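Side-chain contacts in cellulase (PDB 5E09), which hydrolyses the internal beta-1,4-glucosidic bonds of cellulose, with a family 5 catalytic domain followed by two further modules, the last a family 46 carbohydrate-binding module: residues N346-R351 and Q359-H364; G237-E242 and S457-E462; I60-E65 and S82-V87. All coordinates share one frame; numbering follows the deposited sequence.

Contact 1: residues N346-R351 and Q359-H364; sequences NLIHVR and QDIQLH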
loop_
_atom_site.group_PDB
_atom_site.type_symbol
_atom_site.label_atom_id
_atom_site.label_comp_id
_atom_site.label_asym_id
_atom_site.label_seq_id
_atom_site.Cartn_x
_atom_site.Cartn_y
_atom_site.Cartn_z
ATOM N N ASN A 346 -8.419 -13.381 -11.447
ATOM C CA ASN A 346 -7.739 -14.529 -10.860
ATOM C C ASN A 346 -8.768 -15.573 -10.448
ATOM O O ASN A 346 -8.453 -16.543 -9.763
ATOM C CB ASN A 346 -6.880 -14.115 -9.661
ATOM C CG ASN A 346 -7.707 -13.839 -8.420
ATOM O OD1 ASN A 346 -8.737 -13.173 -8.484
ATOM N ND2 ASN A 346 -7.262 -14.354 -7.286
ATOM N N LEU A 347 -10.009 -15.356 -10.875
ATOM C CA LEU A 347 -11.116 -16.239 -10.540
ATOM C C LEU A 347 -11.726 -16.872 -11.789
ATOM O O LEU A 347 -11.834 -16.232 -12.835
ATOM C CB LEU A 347 -12.203 -15.473 -9.783
ATOM C CG LEU A 347 -11.797 -14.694 -8.531
ATOM C CD1 LEU A 347 -13.018 -14.023 -7.921
ATOM C CD2 LEU A 347 -11.110 -15.599 -7.510
ATOM N N ILE A 348 -12.127 -18.132 -11.659
ATOM C CA ILE A 348 -12.929 -18.818 -12.661
ATOM C C ILE A 348 -14.218 -19.298 -12.011
ATOM O O ILE A 348 -14.192 -20.179 -11.149
ATOM C CB ILE A 348 -12.197 -20.021 -13.256
ATOM C CG1 ILE A 348 -10.908 -19.582 -13.944
ATOM C CG2 ILE A 348 -13.100 -20.773 -14.224
ATOM C CD1 ILE A 348 -10.046 -20.747 -14.376
ATOM N N HIS A 349 -15.344 -18.722 -12.415
ATOM C CA HIS A 349 -16.624 -19.088 -11.824
ATOM C C HIS A 349 -17.372 -20.136 -12.635
ATOM O O HIS A 349 -17.513 -20.024 -13.851
ATOM C CB HIS A 349 -17.512 -17.856 -11.655
ATOM C CG HIS A 349 -16.910 -16.797 -10.783
ATOM N ND1 HIS A 349 -16.132 -15.782 -11.285
ATOM C CD2 HIS A 349 -16.965 -16.615 -9.443
ATOM C CE1 HIS A 349 -15.738 -15.004 -10.288
ATOM N NE2 HIS A 349 -16.224 -15.487 -9.164
ATOM N N VAL A 350 -17.859 -21.150 -11.936
ATOM C CA VAL A 350 -18.724 -22.151 -12.527
ATOM C C VAL A 350 -19.989 -22.269 -11.685
ATOM O O VAL A 350 -19.923 -22.508 -10.479
ATOM C CB VAL A 350 -18.016 -23.512 -12.629
ATOM C CG1 VAL A 350 -19.003 -24.609 -12.989
ATOM C CG2 VAL A 350 -16.875 -23.445 -13.643
ATOM N N ARG A 351 -21.140 -22.080 -12.316
ATOM C CA ARG A 351 -22.409 -22.181 -11.611
ATOM C C ARG A 351 -22.724 -23.630 -11.262
ATOM O O ARG A 351 -22.786 -24.483 -12.139
ATOM C CB ARG A 351 -23.533 -21.575 -12.448
ATOM C CG ARG A 351 -23.623 -20.067 -12.333
ATOM C CD ARG A 351 -24.150 -19.664 -10.964
ATOM N NE ARG A 351 -25.588 -19.876 -10.864
ATOM C CZ ARG A 351 -26.476 -18.897 -10.733
ATOM N NH1 ARG A 351 -26.069 -17.636 -10.662
ATOM N NH2 ARG A 351 -27.768 -19.181 -10.658
ATOM N N GLN A 359 -14.721 -22.745 -20.977
ATOM C CA GLN A 359 -14.695 -21.366 -20.490
ATOM C C GLN A 359 -13.467 -20.610 -20.967
ATOM O O GLN A 359 -12.343 -21.085 -20.822
ATOM C CB GLN A 359 -14.756 -21.330 -18.959
ATOM C CG GLN A 359 -16.026 -21.921 -18.369
ATOM C CD GLN A 359 -16.718 -20.977 -17.407
ATOM O OE1 GLN A 359 -16.104 -20.043 -16.882
ATOM N NE2 GLN A 359 -18.006 -21.210 -17.174
ATOM N N ASP A 360 -13.691 -19.428 -21.532
ATOM C CA ASP A 360 -12.605 -18.593 -22.033
ATOM C C ASP A 360 -12.116 -17.621 -20.965
ATOM O O ASP A 360 -12.878 -17.217 -20.085
ATOM C CB ASP A 360 -13.050 -17.822 -23.277
ATOM C CG ASP A 360 -13.057 -18.684 -24.530
ATOM O OD1 ASP A 360 -12.980 -19.925 -24.403
ATOM O OD2 ASP A 360 -13.143 -18.122 -25.642
ATOM N N ILE A 361 -10.840 -17.256 -21.057
ATOM C CA ILE A 361 -10.163 -16.411 -20.076
ATOM C C ILE A 361 -9.139 -15.530 -20.776
ATOM O O ILE A 361 -8.218 -16.030 -21.420
ATOM C CB ILE A 361 -9.424 -17.234 -18.995
ATOM C CG1 ILE A 361 -10.374 -18.187 -18.269
ATOM C CG2 ILE A 361 -8.734 -16.309 -18.003
ATOM C CD1 ILE A 361 -9.670 -19.368 -17.653
ATOM N N GLN A 362 -9.289 -14.219 -20.637
ATOM C CA GLN A 362 -8.389 -13.289 -21.302
ATOM C C GLN A 362 -7.092 -13.144 -20.511
ATOM O O GLN A 362 -7.094 -12.713 -19.359
ATOM C CB GLN A 362 -9.071 -11.929 -21.493
ATOM C CG GLN A 362 -8.204 -10.872 -22.158
ATOM C CD GLN A 362 -7.883 -11.199 -23.605
ATOM O OE1 GLN A 362 -6.715 -11.224 -23.999
ATOM N NE2 GLN A 362 -8.919 -11.449 -24.406
ATOM N N LEU A 363 -5.987 -13.533 -21.135
ATOM C CA LEU A 363 -4.667 -13.372 -20.552
ATOM C C LEU A 363 -4.083 -12.019 -20.948
ATOM O O LEU A 363 -4.388 -11.500 -22.020
ATOM C CB LEU A 363 -3.741 -14.501 -21.013
ATOM C CG LEU A 363 -3.476 -15.693 -20.093
ATOM C CD1 LEU A 363 -4.731 -16.133 -19.340
ATOM C CD2 LEU A 363 -2.899 -16.846 -20.916
ATOM N N HIS A 364 -3.265 -11.443 -20.072
ATOM C CA HIS A 364 -2.451 -10.282 -20.417
ATOM C C HIS A 364 -1.005 -10.720 -20.350
ATOM O O HIS A 364 -0.408 -10.725 -19.277
ATOM C CB HIS A 364 -2.682 -9.103 -19.465
ATOM C CG HIS A 364 -4.120 -8.759 -19.254
ATOM N ND1 HIS A 364 -5.007 -8.578 -20.297
ATOM C CD2 HIS A 364 -4.827 -8.539 -18.121
ATOM C CE1 HIS A 364 -6.196 -8.278 -19.812
ATOM N NE2 HIS A 364 -6.115 -8.245 -18.493
#
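I348 and I361 meet through their delta methyls, with I348 CD1 3.6 Å from I361 CD1 and I348 CG1 following at 3.9 Å from I361 CD1. Both side chains take the same shape: CG1 is anti to the carbonyl carbon (chi1 -61° in I348, -57° in I361), the chain then runs out nearly extended, and the two cross at about a right angle. F427 of strand 425-432 touches both isoleucines. Farther along, Q359 slides past I348 in the opposite direction; bent at chi2, it lays its amide by the backbone of H349, Q359 CD lying 3.8 Å from H349 O, and beside I348 CG2 and V350 CG2. With an alanine here, the H349 carbonyl and I348 CG2 would probably lose the amide that lies beside them. The axes of strands 347-351 and 359-364 run roughly antiparallel (160°) and approach to 9.1 Å; the strands belong to the two facing sheets of the X2 module, a beta-sandwich of the E-set type. Held by side chains and not by backbone pairing, the contact excludes water between the sheets at the isoleucines, while at its partly exposed end the Q359 amide sets a polar group by the H349 carbonyl.

Contact 2: residues G237-E242 and S457-E462; sequences GYTRFE and SVATME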
loop_
_atom_site.group_PDB
_atom_site.type_symbol
_atom_site.label_atom_id
_atom_site.label_comp_id
_atom_site.label_asym_id
_atom_site.label_seq_id
_atom_site.Cartn_x
_atom_site.Cartn_y
_atom_site.Cartn_z
ATOM N N GLY A 237 -16.899 2.685 -7.081
ATOM C CA GLY A 237 -17.021 1.654 -8.095
ATOM C C GLY A 237 -15.720 1.259 -8.758
ATOM O O GLY A 237 -15.726 0.505 -9.734
ATOM N N TYR A 238 -14.604 1.760 -8.236
ATOM C CA TYR A 238 -13.287 1.401 -8.755
ATOM C C TYR A 238 -12.791 0.104 -8.115
ATOM O O TYR A 238 -11.834 0.096 -7.336
ATOM C CB TYR A 238 -12.297 2.543 -8.523
ATOM C CG TYR A 238 -12.578 3.730 -9.420
ATOM C CD1 TYR A 238 -13.642 4.593 -9.159
ATOM C CD2 TYR A 238 -11.801 3.972 -10.544
ATOM C CE1 TYR A 238 -13.911 5.666 -9.988
ATOM C CE2 TYR A 238 -12.062 5.040 -11.377
ATOM C CZ TYR A 238 -13.115 5.883 -11.096
ATOM O OH TYR A 238 -13.371 6.945 -11.925
ATOM N N THR A 239 -13.465 -0.993 -8.450
ATOM C CA THR A 239 -13.155 -2.302 -7.894
ATOM C C THR A 239 -12.024 -2.980 -8.666
ATOM O O THR A 239 -11.344 -3.850 -8.129
ATOM C CB THR A 239 -14.396 -3.223 -7.906
ATOM O OG1 THR A 239 -14.980 -3.205 -9.210
ATOM C CG2 THR A 239 -15.438 -2.746 -6.911
ATOM N N ARG A 240 -11.827 -2.584 -9.922
ATOM C CA ARG A 240 -10.804 -3.198 -10.761
ATOM C C ARG A 240 -9.675 -2.248 -11.117
ATOM O O ARG A 240 -9.845 -1.029 -11.171
ATOM C CB ARG A 240 -11.407 -3.760 -12.057
ATOM C CG ARG A 240 -12.649 -4.603 -11.868
ATOM C CD ARG A 240 -13.181 -5.146 -13.188
ATOM N NE ARG A 240 -14.075 -6.278 -12.957
ATOM C CZ ARG A 240 -15.072 -6.633 -13.763
ATOM N NH1 ARG A 240 -15.321 -5.944 -14.870
ATOM N NH2 ARG A 240 -15.834 -7.676 -13.455
ATOM N N PHE A 241 -8.510 -2.839 -11.349
ATOM C CA PHE A 241 -7.337 -2.109 -11.793
ATOM C C PHE A 241 -7.486 -1.735 -13.259
ATOM O O PHE A 241 -7.036 -2.467 -14.133
ATOM C CB PHE A 241 -6.079 -2.953 -11.576
ATOM C CG PHE A 241 -4.818 -2.285 -12.039
ATOM C CD1 PHE A 241 -4.346 -1.154 -11.397
ATOM C CD2 PHE A 241 -4.098 -2.792 -13.112
ATOM C CE1 PHE A 241 -3.183 -0.529 -11.816
ATOM C CE2 PHE A 241 -2.932 -2.175 -13.536
ATOM C CZ PHE A 241 -2.474 -1.040 -12.885
ATOM N N GLU A 242 -8.123 -0.601 -13.533
ATOM C CA GLU A 242 -8.418 -0.233 -14.915
ATOM C C GLU A 242 -7.663 1.045 -15.338
ATOM O O GLU A 242 -6.777 1.518 -14.614
ATOM C CB GLU A 242 -9.956 -0.124 -15.084
ATOM C CG GLU A 242 -10.774 -1.423 -14.960
ATOM C CD GLU A 242 -12.277 -1.207 -15.069
ATOM O OE1 GLU A 242 -12.740 -0.044 -15.054
ATOM O OE2 GLU A 242 -13.005 -2.217 -15.133
ATOM N N SER A 457 -18.012 -13.737 -3.747
ATOM C CA SER A 457 -17.371 -12.730 -2.905
ATOM C C SER A 457 -17.823 -11.315 -3.262
ATOM O O SER A 457 -17.980 -10.977 -4.439
ATOM C CB SER A 457 -15.839 -12.839 -2.994
ATOM O OG SER A 457 -15.368 -12.703 -4.323
ATOM N N VAL A 458 -18.044 -10.500 -2.230
ATOM C CA VAL A 458 -18.530 -9.138 -2.410
ATOM C C VAL A 458 -17.436 -8.218 -2.936
ATOM O O VAL A 458 -16.375 -8.073 -2.327
ATOM C CB VAL A 458 -19.079 -8.552 -1.094
ATOM C CG1 VAL A 458 -19.598 -7.148 -1.318
ATOM C CG2 VAL A 458 -20.178 -9.442 -0.538
ATOM N N ALA A 459 -17.707 -7.602 -4.080
ATOM C CA ALA A 459 -16.801 -6.623 -4.662
ATOM C C ALA A 459 -17.093 -5.251 -4.072
ATOM O O ALA A 459 -16.184 -4.556 -3.614
ATOM C CB ALA A 459 -16.938 -6.591 -6.181
ATOM N N THR A 460 -18.368 -4.868 -4.074
ATOM C CA THR A 460 -18.730 -3.552 -3.557
ATOM C C THR A 460 -20.222 -3.434 -3.254
ATOM O O THR A 460 -20.958 -4.402 -3.387
ATOM C CB THR A 460 -18.318 -2.433 -4.537
ATOM O OG1 THR A 460 -18.622 -1.157 -3.960
ATOM C CG2 THR A 460 -19.039 -2.583 -5.872
HETATM N N MSE A 461 -20.654 -2.251 -2.826
HETATM C CA MSE A 461 -22.035 -2.042 -2.385
HETATM C C MSE A 461 -22.531 -0.645 -2.748
HETATM O O MSE A 461 -21.873 0.354 -2.450
HETATM C CB MSE A 461 -22.164 -2.253 -0.864
HETATM C CG MSE A 461 -23.575 -2.004 -0.325
HETATM SE SE MSE A 461 -23.767 -1.889 1.629
HETATM C CE MSE A 461 -23.107 -0.086 1.929
ATOM N N GLU A 462 -23.687 -0.579 -3.399
ATOM C CA GLU A 462 -24.349 0.694 -3.649
ATOM C C GLU A 462 -25.406 0.968 -2.589
ATOM O O GLU A 462 -26.034 0.047 -2.074
ATOM C CB GLU A 462 -24.993 0.723 -5.030
ATOM C CG GLU A 462 -24.026 0.880 -6.180
ATOM C CD GLU A 462 -24.743 0.981 -7.516
ATOM O OE1 GLU A 462 -25.141 -0.073 -8.063
ATOM O OE2 GLU A 462 -24.914 2.116 -8.016
HETATM O O HOH W 1 -16.470 0.616 -5.252
#
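T239 turns OG1 between its backbone N and carbonyl carbon (chi1 50°), which leaves CG2 anti to the carbonyl carbon and pointing to T460, while T460 has OG1 anti to the backbone N (chi1 -177°) and CG2 turned between the N and the carbonyl carbon. The two side chains cross at about a right angle: T239 CG2 lies 3.7 Å from T460 CB and 3.8 Å from T460 CG2. The same methyl also sits 3.8 Å from A459 O and 4.2 Å from A459 CB, so a single methyl group touches two consecutive residues. The torsion of T460 sends its hydroxyl to a water, 3.1 Å from T460 OG1; the water also accepts a bond from the backbone N-H of G237, 2.8 Å from G237 N. This bridge adds a polar link beside the methyl packing. The loop is kinked just before T239 by an inverse gamma turn centred on Y238, closed by a weak bond from T239 N to G237 O. On the other side, A459 and T460 together face H515 in a classic beta bulge. A459 O also receives a weak hydrogen bond from N234 ND2 of the catalytic domain, and the side chains of both R240 and A459 touch W517. The contact thus joins the family 5 catalytic domain to the carbohydrate-binding module: one partner is the loop between helices 229-232 and 243-261, where E242 is the N-cap of the second, and the other is strand 458-465, flanked in its sheet by strands 509-516 and 479-480.

Contact 3: residues I60-E65 and S82-V87; sequences IPVTWE and SRVEQV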
loop_
_atom_site.group_PDB
_atom_site.type_symbol
_atom_site.label_atom_id
_atom_site.label_comp_id
_atom_site.label_asym_id
_atom_site.label_seq_id
_atom_site.Cartn_x
_atom_site.Cartn_y
_atom_site.Cartn_z
ATOM N N ILE A 60 13.850 2.998 8.224
ATOM C CA ILE A 60 13.483 2.882 9.621
ATOM C C ILE A 60 12.848 4.188 10.078
ATOM O O ILE A 60 13.543 5.113 10.509
ATOM C CB ILE A 60 14.697 2.532 10.500
ATOM C CG1 ILE A 60 15.315 1.216 10.029
ATOM C CG2 ILE A 60 14.282 2.397 11.954
ATOM C CD1 ILE A 60 16.586 0.856 10.751
ATOM N N PRO A 61 11.517 4.276 9.950
ATOM C CA PRO A 61 10.795 5.456 10.428
ATOM C C PRO A 61 10.859 5.536 11.945
ATOM O O PRO A 61 10.641 4.536 12.631
ATOM C CB PRO A 61 9.355 5.224 9.949
ATOM C CG PRO A 61 9.263 3.775 9.650
ATOM C CD PRO A 61 10.638 3.335 9.238
ATOM N N VAL A 62 11.179 6.711 12.466
ATOM C CA VAL A 62 11.198 6.909 13.907
ATOM C C VAL A 62 10.424 8.158 14.302
ATOM O O VAL A 62 10.657 9.237 13.762
ATOM C CB VAL A 62 12.631 7.023 14.447
ATOM C CG1 VAL A 62 12.605 7.118 15.964
ATOM C CG2 VAL A 62 13.468 5.829 14.003
ATOM N N THR A 63 9.490 7.999 15.231
ATOM C CA THR A 63 8.830 9.136 15.856
ATOM C C THR A 63 9.534 9.417 17.178
ATOM O O THR A 63 9.671 8.519 18.015
ATOM C CB THR A 63 7.333 8.877 16.087
ATOM O OG1 THR A 63 6.688 8.677 14.822
ATOM C CG2 THR A 63 6.686 10.059 16.793
ATOM N N TRP A 64 9.984 10.656 17.359
ATOM C CA TRP A 64 10.886 10.994 18.460
ATOM C C TRP A 64 10.230 11.720 19.631
ATOM O O TRP A 64 10.759 11.682 20.739
ATOM C CB TRP A 64 12.038 11.861 17.944
ATOM C CG TRP A 64 12.860 11.204 16.888
ATOM C CD1 TRP A 64 12.720 11.339 15.542
ATOM C CD2 TRP A 64 13.954 10.302 17.093
ATOM N NE1 TRP A 64 13.659 10.578 14.891
ATOM C CE2 TRP A 64 14.426 9.937 15.820
ATOM C CE3 TRP A 64 14.572 9.774 18.228
ATOM C CZ2 TRP A 64 15.495 9.055 15.654
ATOM C CZ3 TRP A 64 15.630 8.906 18.061
ATOM C CH2 TRP A 64 16.081 8.551 16.783
ATOM N N GLU A 65 9.098 12.380 19.383
ATOM C CA GLU A 65 8.508 13.314 20.348
ATOM C C GLU A 65 8.372 12.779 21.772
ATOM O O GLU A 65 8.686 13.478 22.737
ATOM C CB GLU A 65 7.127 13.767 19.878
ATOM C CG GLU A 65 6.464 14.729 20.855
ATOM C CD GLU A 65 4.963 14.572 20.903
ATOM O OE1 GLU A 65 4.293 14.939 19.916
ATOM O OE2 GLU A 65 4.448 14.075 21.926
ATOM N N SER A 82 19.466 3.888 21.918
ATOM C CA SER A 82 20.389 2.772 21.776
ATOM C C SER A 82 19.732 1.634 21.012
ATOM O O SER A 82 20.396 0.951 20.238
ATOM C CB SER A 82 20.872 2.276 23.133
ATOM O OG SER A 82 19.840 1.562 23.783
ATOM N N ARG A 83 18.431 1.436 21.215
ATOM C CA ARG A 83 17.720 0.388 20.482
ATOM C C ARG A 83 17.670 0.708 18.988
ATOM O O ARG A 83 17.995 -0.146 18.146
ATOM C CB ARG A 83 16.309 0.192 21.037
ATOM C CG ARG A 83 16.290 -0.289 22.477
ATOM C CD ARG A 83 14.964 -0.933 22.858
ATOM N NE ARG A 83 13.846 -0.005 22.750
ATOM C CZ ARG A 83 13.406 0.763 23.741
ATOM N NH1 ARG A 83 13.991 0.724 24.931
ATOM N NH2 ARG A 83 12.375 1.574 23.542
ATOM N N VAL A 84 17.284 1.941 18.665
ATOM C CA VAL A 84 17.298 2.413 17.282
ATOM C C VAL A 84 18.671 2.203 16.624
ATOM O O VAL A 84 18.773 1.653 15.511
ATOM C CB VAL A 84 16.913 3.911 17.202
ATOM C CG1 VAL A 84 17.146 4.462 15.800
ATOM C CG2 VAL A 84 15.462 4.110 17.619
ATOM N N GLU A 85 19.724 2.620 17.325
ATOM C CA GLU A 85 21.080 2.477 16.805
ATOM C C GLU A 85 21.451 1.014 16.610
ATOM O O GLU A 85 22.118 0.661 15.637
ATOM C CB GLU A 85 22.102 3.143 17.729
ATOM C CG GLU A 85 23.540 2.930 17.273
ATOM C CD GLU A 85 24.554 3.694 18.105
ATOM O OE1 GLU A 85 24.199 4.148 19.216
ATOM O OE2 GLU A 85 25.707 3.845 17.640
ATOM N N GLN A 86 21.023 0.164 17.537
ATOM C CA GLN A 86 21.312 -1.258 17.433
ATOM C C GLN A 86 20.665 -1.839 16.184
ATOM O O GLN A 86 21.297 -2.595 15.444
ATOM C CB GLN A 86 20.833 -2.010 18.676
ATOM C CG GLN A 86 20.946 -3.519 18.533
ATOM C CD GLN A 86 21.629 -4.175 19.714
ATOM O OE1 GLN A 86 21.355 -3.846 20.867
ATOM N NE2 GLN A 86 22.536 -5.103 19.429
ATOM N N VAL A 87 19.409 -1.480 15.941
ATOM C CA VAL A 87 18.727 -1.992 14.757
ATOM C C VAL A 87 19.464 -1.537 13.499
ATOM O O VAL A 87 19.710 -2.338 12.575
ATOM C CB VAL A 87 17.271 -1.542 14.704
ATOM C CG1 VAL A 87 16.653 -1.911 13.361
ATOM C CG2 VAL A 87 16.497 -2.170 15.846
#
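The W64 indole comes toward V84 with its six-membered end: W64 CH2 lies 4.3 Å from V84 CG1, and the methyl approaches the ring obliquely. One face of the indole carries V62 CG1, 3.3 Å above the ring plane and over its centre. That methyl is anti to the backbone N of V62 (chi1 -176°), and the same rotation leaves the other branch, V62 CG2, 4.3 Å from V84 CG1, so V84 is touched by both the valine and the tryptophan. The indole N-H is hydrogen-bonded to N101 O, and L127 and L131 of helix 117-134 also touch the ring system. The segments belong to a beta-alpha-beta crossover of the family 5 TIM barrel: strand 57-60 runs into the loop holding V62 and W64, the chain returns along helix 78-93, and strand 97-100 follows beside the first. Nearly one helical turn on from V84, V87 takes over, with V87 CG1 3.8 Å from I60 CD1. In I60, CD1 is anti to CA (chi2 175°), which carries the delta methyl out to V87. R83 and E85, next to V84 in sequence, form salt bridges with E34 and R134, respectively.

Overall arrangement
Along the chain contact 3 comes first, within the catalytic TIM barrel, where it seats helix 78-93 against the strand 57-60 region. Contact 2 then closes a long loop from the barrel's 237-242 to strand 458-465 of the C-terminal module, and contact 1, inside the X2 module, is nested within that loop. Contacts 1 and 2 are neighbours, with centres about 17 Å apart and nearest atoms about 4 Å apart, though they do not touch. Contact 3 lies on the opposite side of the chain's centre, its centre about 48 Å from that of contact 1 and about 39 Å from that of contact 2. Contacts 1 and 3 therefore lie within single domains, whereas contact 2 brings the last module against the catalytic domain.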